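Local coordinates for conserved hypothetical protein (Sulfolobus solfataricus, PDB 2FNA) that binds ADP and magnesium as an archaeal AAA+ ATPase, and so probably hydrolyses ATP, though its cellular role is not established, at residues T266-F278 with Y345-S357. Residues are numbered along the deposited sequence; the frame is centred on the assembly and turned at random.
Sequences TLEYAKKLILKEF and YCPSEPLISLAFS. With EDO (1,2-ethanediol), chain G.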
loop_
_atom_site.group_PDB
_atom_site.type_symbol
_atom_site.label_atom_id
_atom_site.label_comp_id
_atom_site.label_asym_id
_atom_site.label_seq_id
_atom_site.Cartn_x
_atom_site.Cartn_y
_atom_site.Cartn_z
ATOM N N THR A 266 1.278 -16.621 -14.821
ATOM C CA THR A 266 1.650 -15.679 -13.741
ATOM C C THR A 266 2.435 -14.505 -14.291
ATOM O O THR A 266 2.136 -13.338 -13.998
ATOM C CB THR A 266 2.499 -16.348 -12.655
ATOM O OG1 THR A 266 1.771 -17.429 -12.061
ATOM C CG2 THR A 266 2.847 -15.342 -11.569
ATOM N N LEU A 267 3.448 -14.825 -15.081
ATOM C CA LEU A 267 4.195 -13.802 -15.814
ATOM C C LEU A 267 3.321 -12.890 -16.648
ATOM O O LEU A 267 3.483 -11.675 -16.592
ATOM C CB LEU A 267 5.248 -14.450 -16.675
ATOM C CG LEU A 267 6.332 -15.181 -15.872
ATOM C CD1 LEU A 267 7.372 -15.741 -16.836
ATOM C CD2 LEU A 267 6.998 -14.284 -14.859
ATOM N N GLU A 268 2.367 -13.437 -17.398
ATOM C CA GLU A 268 1.539 -12.576 -18.256
ATOM C C GLU A 268 0.588 -11.700 -17.438
ATOM O O GLU A 268 0.375 -10.526 -17.775
ATOM C CB GLU A 268 0.773 -13.379 -19.325
ATOM C CG GLU A 268 1.649 -14.246 -20.237
ATOM C CD GLU A 268 2.808 -13.489 -20.928
ATOM O OE1 GLU A 268 2.593 -12.343 -21.410
ATOM O OE2 GLU A 268 3.931 -14.068 -21.001
ATOM N N TYR A 269 0.028 -12.259 -16.357
ATOM C CA TYR A 269 -0.811 -11.517 -15.430
ATOM C C TYR A 269 -0.015 -10.409 -14.730
ATOM O O TYR A 269 -0.485 -9.261 -14.648
ATOM C CB TYR A 269 -1.486 -12.453 -14.393
ATOM C CG TYR A 269 -2.077 -11.738 -13.181
ATOM C CD1 TYR A 269 -3.206 -10.926 -13.293
ATOM C CD2 TYR A 269 -1.512 -11.890 -11.913
ATOM C CE1 TYR A 269 -3.727 -10.260 -12.184
ATOM C CE2 TYR A 269 -2.039 -11.254 -10.809
ATOM C CZ TYR A 269 -3.147 -10.436 -10.951
ATOM O OH TYR A 269 -3.662 -9.790 -9.842
ATOM N N ALA A 270 1.177 -10.739 -14.223
ATOM C CA ALA A 270 2.074 -9.734 -13.635
ATOM C C ALA A 270 2.368 -8.600 -14.593
ATOM O O ALA A 270 2.207 -7.436 -14.244
ATOM C CB ALA A 270 3.383 -10.372 -13.186
ATOM N N LYS A 271 2.747 -8.925 -15.824
ATOM C CA LYS A 271 3.121 -7.886 -16.799
ATOM C C LYS A 271 1.969 -6.928 -17.065
ATOM O O LYS A 271 2.157 -5.727 -17.123
ATOM C CB LYS A 271 3.598 -8.506 -18.112
ATOM C CG LYS A 271 4.974 -9.136 -18.034
ATOM C CD LYS A 271 5.395 -9.774 -19.385
ATOM C CE LYS A 271 5.240 -11.300 -19.395
ATOM N NZ LYS A 271 5.477 -11.853 -20.759
ATOM N N LYS A 272 0.776 -7.471 -17.221
ATOM C CA LYS A 272 -0.431 -6.665 -17.460
ATOM C C LYS A 272 -0.703 -5.748 -16.278
ATOM O O LYS A 272 -0.917 -4.529 -16.427
ATOM C CB LYS A 272 -1.640 -7.566 -17.702
ATOM C CG LYS A 272 -1.973 -7.801 -19.178
ATOM C CD LYS A 272 -3.139 -8.782 -19.325
ATOM N N LEU A 273 -0.685 -6.329 -15.085
ATOM C CA LEU A 273 -0.918 -5.534 -13.898
ATOM C C LEU A 273 0.160 -4.480 -13.676
ATOM O O LEU A 273 -0.149 -3.330 -13.452
ATOM C CB LEU A 273 -1.093 -6.437 -12.686
ATOM C CG LEU A 273 -1.568 -5.724 -11.416
ATOM C CD1 LEU A 273 -2.841 -4.962 -11.645
ATOM C CD2 LEU A 273 -1.768 -6.795 -10.317
ATOM N N ILE A 274 1.430 -4.841 -13.799
ATOM C CA ILE A 274 2.504 -3.858 -13.646
ATOM C C ILE A 274 2.389 -2.683 -14.621
ATOM O O ILE A 274 2.551 -1.533 -14.233
ATOM C CB ILE A 274 3.886 -4.519 -13.767
ATOM C CG1 ILE A 274 4.140 -5.386 -12.535
ATOM C CG2 ILE A 274 5.014 -3.462 -13.976
ATOM C CD1 ILE A 274 5.073 -6.534 -12.739
ATOM N N LEU A 275 2.109 -2.965 -15.883
ATOM C CA LEU A 275 2.026 -1.906 -16.903
ATOM C C LEU A 275 0.779 -1.014 -16.724
ATOM O O LEU A 275 0.803 0.172 -17.061
ATOM C CB LEU A 275 2.035 -2.527 -18.301
ATOM C CG LEU A 275 3.348 -3.185 -18.746
ATOM C CD1 LEU A 275 3.225 -3.819 -20.122
ATOM C CD2 LEU A 275 4.471 -2.211 -18.735
ATOM N N LYS A 276 -0.295 -1.576 -16.176
ATOM C CA LYS A 276 -1.452 -0.777 -15.825
ATOM C C LYS A 276 -1.111 0.180 -14.670
ATOM O O LYS A 276 -1.509 1.348 -14.666
ATOM C CB LYS A 276 -2.621 -1.663 -15.438
ATOM C CG LYS A 276 -3.941 -0.901 -15.351
ATOM C CD LYS A 276 -4.935 -1.592 -14.470
ATOM C CE LYS A 276 -6.299 -0.961 -14.618
ATOM N NZ LYS A 276 -6.218 0.543 -14.684
ATOM N N GLU A 277 -0.385 -0.341 -13.685
ATOM C CA GLU A 277 0.116 0.466 -12.572
ATOM C C GLU A 277 1.114 1.535 -13.051
ATOM O O GLU A 277 1.205 2.625 -12.477
ATOM C CB GLU A 277 0.759 -0.455 -11.536
ATOM C CG GLU A 277 -0.295 -1.265 -10.772
ATOM C CD GLU A 277 0.276 -2.314 -9.867
ATOM O OE1 GLU A 277 1.497 -2.588 -9.922
ATOM O OE2 GLU A 277 -0.516 -2.893 -9.098
ATOM N N PHE A 278 1.882 1.242 -14.085
ATOM C CA PHE A 278 2.738 2.276 -14.616
ATOM C C PHE A 278 1.915 3.379 -15.269
ATOM O O PHE A 278 2.291 4.535 -15.216
ATOM C CB PHE A 278 3.748 1.721 -15.596
ATOM C CG PHE A 278 4.953 2.594 -15.756
ATOM C CD1 PHE A 278 5.768 2.855 -14.659
ATOM C CD2 PHE A 278 5.279 3.156 -16.974
ATOM C CE1 PHE A 278 6.881 3.638 -14.775
ATOM C CE2 PHE A 278 6.403 3.941 -17.091
ATOM C CZ PHE A 278 7.206 4.175 -15.972
ATOM N N TYR A 345 20.832 1.734 -10.459
ATOM C CA TYR A 345 19.391 1.773 -10.227
ATOM C C TYR A 345 18.808 0.459 -10.744
ATOM O O TYR A 345 19.120 0.032 -11.860
ATOM C CB TYR A 345 18.746 2.935 -10.979
ATOM C CG TYR A 345 19.209 4.312 -10.581
ATOM C CD1 TYR A 345 20.359 4.874 -11.139
ATOM C CD2 TYR A 345 18.479 5.081 -9.684
ATOM C CE1 TYR A 345 20.780 6.162 -10.786
ATOM C CE2 TYR A 345 18.887 6.368 -9.324
ATOM C CZ TYR A 345 20.040 6.901 -9.874
ATOM O OH TYR A 345 20.445 8.175 -9.521
ATOM N N CYS A 346 17.952 -0.166 -9.942
ATOM C CA CYS A 346 17.326 -1.428 -10.301
ATOM C C CYS A 346 15.832 -1.346 -10.110
ATOM O O CYS A 346 15.384 -0.694 -9.162
ATOM C CB CYS A 346 17.845 -2.556 -9.411
ATOM S SG CYS A 346 19.661 -2.716 -9.394
ATOM N N PRO A 347 15.055 -2.038 -10.981
ATOM C CA PRO A 347 13.628 -2.189 -10.721
ATOM C C PRO A 347 13.467 -2.791 -9.353
ATOM O O PRO A 347 14.312 -3.568 -8.938
ATOM C CB PRO A 347 13.182 -3.150 -11.818
ATOM C CG PRO A 347 14.131 -2.848 -12.951
ATOM C CD PRO A 347 15.430 -2.727 -12.228
ATOM N N SER A 348 12.413 -2.407 -8.642
ATOM C CA SER A 348 12.284 -2.760 -7.255
ATOM C C SER A 348 11.942 -4.248 -7.011
ATOM O O SER A 348 12.026 -4.726 -5.894
ATOM C CB SER A 348 11.264 -1.823 -6.633
ATOM O OG SER A 348 10.032 -1.938 -7.321
ATOM N N GLU A 349 11.524 -4.967 -8.048
ATOM C CA GLU A 349 11.389 -6.428 -8.001
ATOM C C GLU A 349 11.481 -7.031 -9.437
ATOM O O GLU A 349 11.297 -6.330 -10.417
ATOM C CB GLU A 349 10.096 -6.837 -7.270
ATOM C CG GLU A 349 8.797 -6.461 -7.953
ATOM C CD GLU A 349 8.173 -7.587 -8.792
ATOM O OE1 GLU A 349 8.711 -8.738 -8.845
ATOM O OE2 GLU A 349 7.135 -7.297 -9.408
ATOM N N PRO A 350 11.811 -8.324 -9.552
ATOM C CA PRO A 350 12.142 -8.960 -10.818
ATOM C C PRO A 350 11.095 -8.858 -11.908
ATOM O O PRO A 350 11.434 -8.751 -13.073
ATOM C CB PRO A 350 12.278 -10.421 -10.427
ATOM C CG PRO A 350 12.672 -10.373 -9.022
ATOM C CD PRO A 350 11.959 -9.265 -8.434
ATOM N N LEU A 351 9.828 -8.910 -11.566
ATOM C CA LEU A 351 8.841 -8.845 -12.627
ATOM C C LEU A 351 8.607 -7.435 -13.189
ATOM O O LEU A 351 8.066 -7.274 -14.295
ATOM C CB LEU A 351 7.558 -9.514 -12.172
ATOM C CG LEU A 351 7.670 -10.978 -11.795
ATOM C CD1 LEU A 351 6.305 -11.646 -11.872
ATOM C CD2 LEU A 351 8.712 -11.737 -12.658
ATOM N N ILE A 352 9.036 -6.408 -12.462
ATOM C CA ILE A 352 9.097 -5.068 -13.051
ATOM C C ILE A 352 10.218 -4.996 -14.114
ATOM O O ILE A 352 10.049 -4.366 -15.155
ATOM C CB ILE A 352 9.314 -3.989 -12.003
ATOM C CG1 ILE A 352 8.153 -3.968 -11.030
ATOM C CG2 ILE A 352 9.433 -2.631 -12.677
ATOM C CD1 ILE A 352 8.299 -2.960 -9.956
ATOM N N SER A 353 11.350 -5.648 -13.860
ATOM C CA SER A 353 12.374 -5.788 -14.909
ATOM C C SER A 353 11.756 -6.460 -16.105
ATOM O O SER A 353 11.861 -5.976 -17.213
ATOM C CB SER A 353 13.552 -6.639 -14.429
ATOM O OG SER A 353 13.957 -6.186 -13.157
ATOM N N LEU A 354 11.101 -7.589 -15.861
ATOM C CA LEU A 354 10.524 -8.358 -16.934
ATOM C C LEU A 354 9.541 -7.528 -17.751
ATOM O O LEU A 354 9.574 -7.579 -18.966
ATOM C CB LEU A 354 9.810 -9.588 -16.388
ATOM C CG LEU A 354 9.319 -10.558 -17.447
ATOM C CD1 LEU A 354 10.500 -11.360 -17.952
ATOM C CD2 LEU A 354 8.217 -11.462 -16.899
ATOM N N ALA A 355 8.666 -6.793 -17.069
ATOM C CA ALA A 355 7.608 -6.031 -17.718
ATOM C C ALA A 355 8.138 -5.017 -18.698
ATOM O O ALA A 355 7.468 -4.729 -19.689
ATOM C CB ALA A 355 6.729 -5.345 -16.682
ATOM N N PHE A 356 9.340 -4.496 -18.459
ATOM C CA PHE A 356 9.937 -3.507 -19.358
ATOM C C PHE A 356 11.072 -4.087 -20.209
ATOM O O PHE A 356 11.890 -3.342 -20.729
ATOM C CB PHE A 356 10.443 -2.283 -18.566
ATOM C CG PHE A 356 9.360 -1.519 -17.856
ATOM C CD1 PHE A 356 8.648 -0.529 -18.515
ATOM C CD2 PHE A 356 9.039 -1.793 -16.541
ATOM C CE1 PHE A 356 7.638 0.164 -17.870
ATOM C CE2 PHE A 356 8.028 -1.095 -15.884
ATOM C CZ PHE A 356 7.329 -0.127 -16.547
ATOM N N SER A 357 11.095 -5.408 -20.375
ATOM C CA SER A 357 12.195 -6.112 -21.040
ATOM C C SER A 357 11.918 -6.333 -22.509
ATOM O O SER A 357 12.838 -6.673 -23.259
ATOM C CB SER A 357 12.415 -7.481 -20.394
ATOM O OG SER A 357 12.732 -7.329 -19.024
ATOM O OXT SER A 357 10.775 -6.207 -22.961
HETATM C C1 EDO G . -1.508 -10.403 -6.264
HETATM O O1 EDO G . -1.829 -9.196 -6.980
HETATM C C2 EDO G . -2.192 -11.617 -6.910
HETATM O O2 EDO G . -2.884 -12.381 -5.912
#
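Ala355 sits against Lys271 and Ile274 where the short C-terminal helix 350-355 crosses residues 266-278 of the long helix 259-282 at 81°. The short helix follows the two-stranded hairpin of a predicted winged helix-turn-helix domain, and the chain's last turns pack back on helix 259-282. Ile274 fits in with both branches: CG2, anti to the backbone N, rests on Ala355 CB at 3.7 Å, while CD1 reaches the Leu351 carbonyl. Further along, Leu351 CD1 presses tightly on Ala270 CB (3.4 Å), and Leu267 CD2 touches both Leu351 CD2 and Leu354 CD2. The aliphatic part of Lys271 runs by Leu354, its CE 3.9 Å from Leu354 CD2. A bend at chi3 (-102°) carries Lys271 NZ to Glu268 OE2 at 2.7 Å, on the syn side but tilted out of the carboxylate plane. A methionine in place of Lys271 would probably leave the Glu268 carboxylate without its salt-bridge mate. Glu349 OE1 caps the short helix by accepting from Leu351 N, and its OE2 accepts a hydrogen bond from Trp245 NE1. Beyond Leu275 CD2, which lies over one face of Phe356, the edge of Phe356 points at the face of Phe278, T-shaped, planes at 75°, with Phe356 CZ 3.7 Å from Phe278 CG.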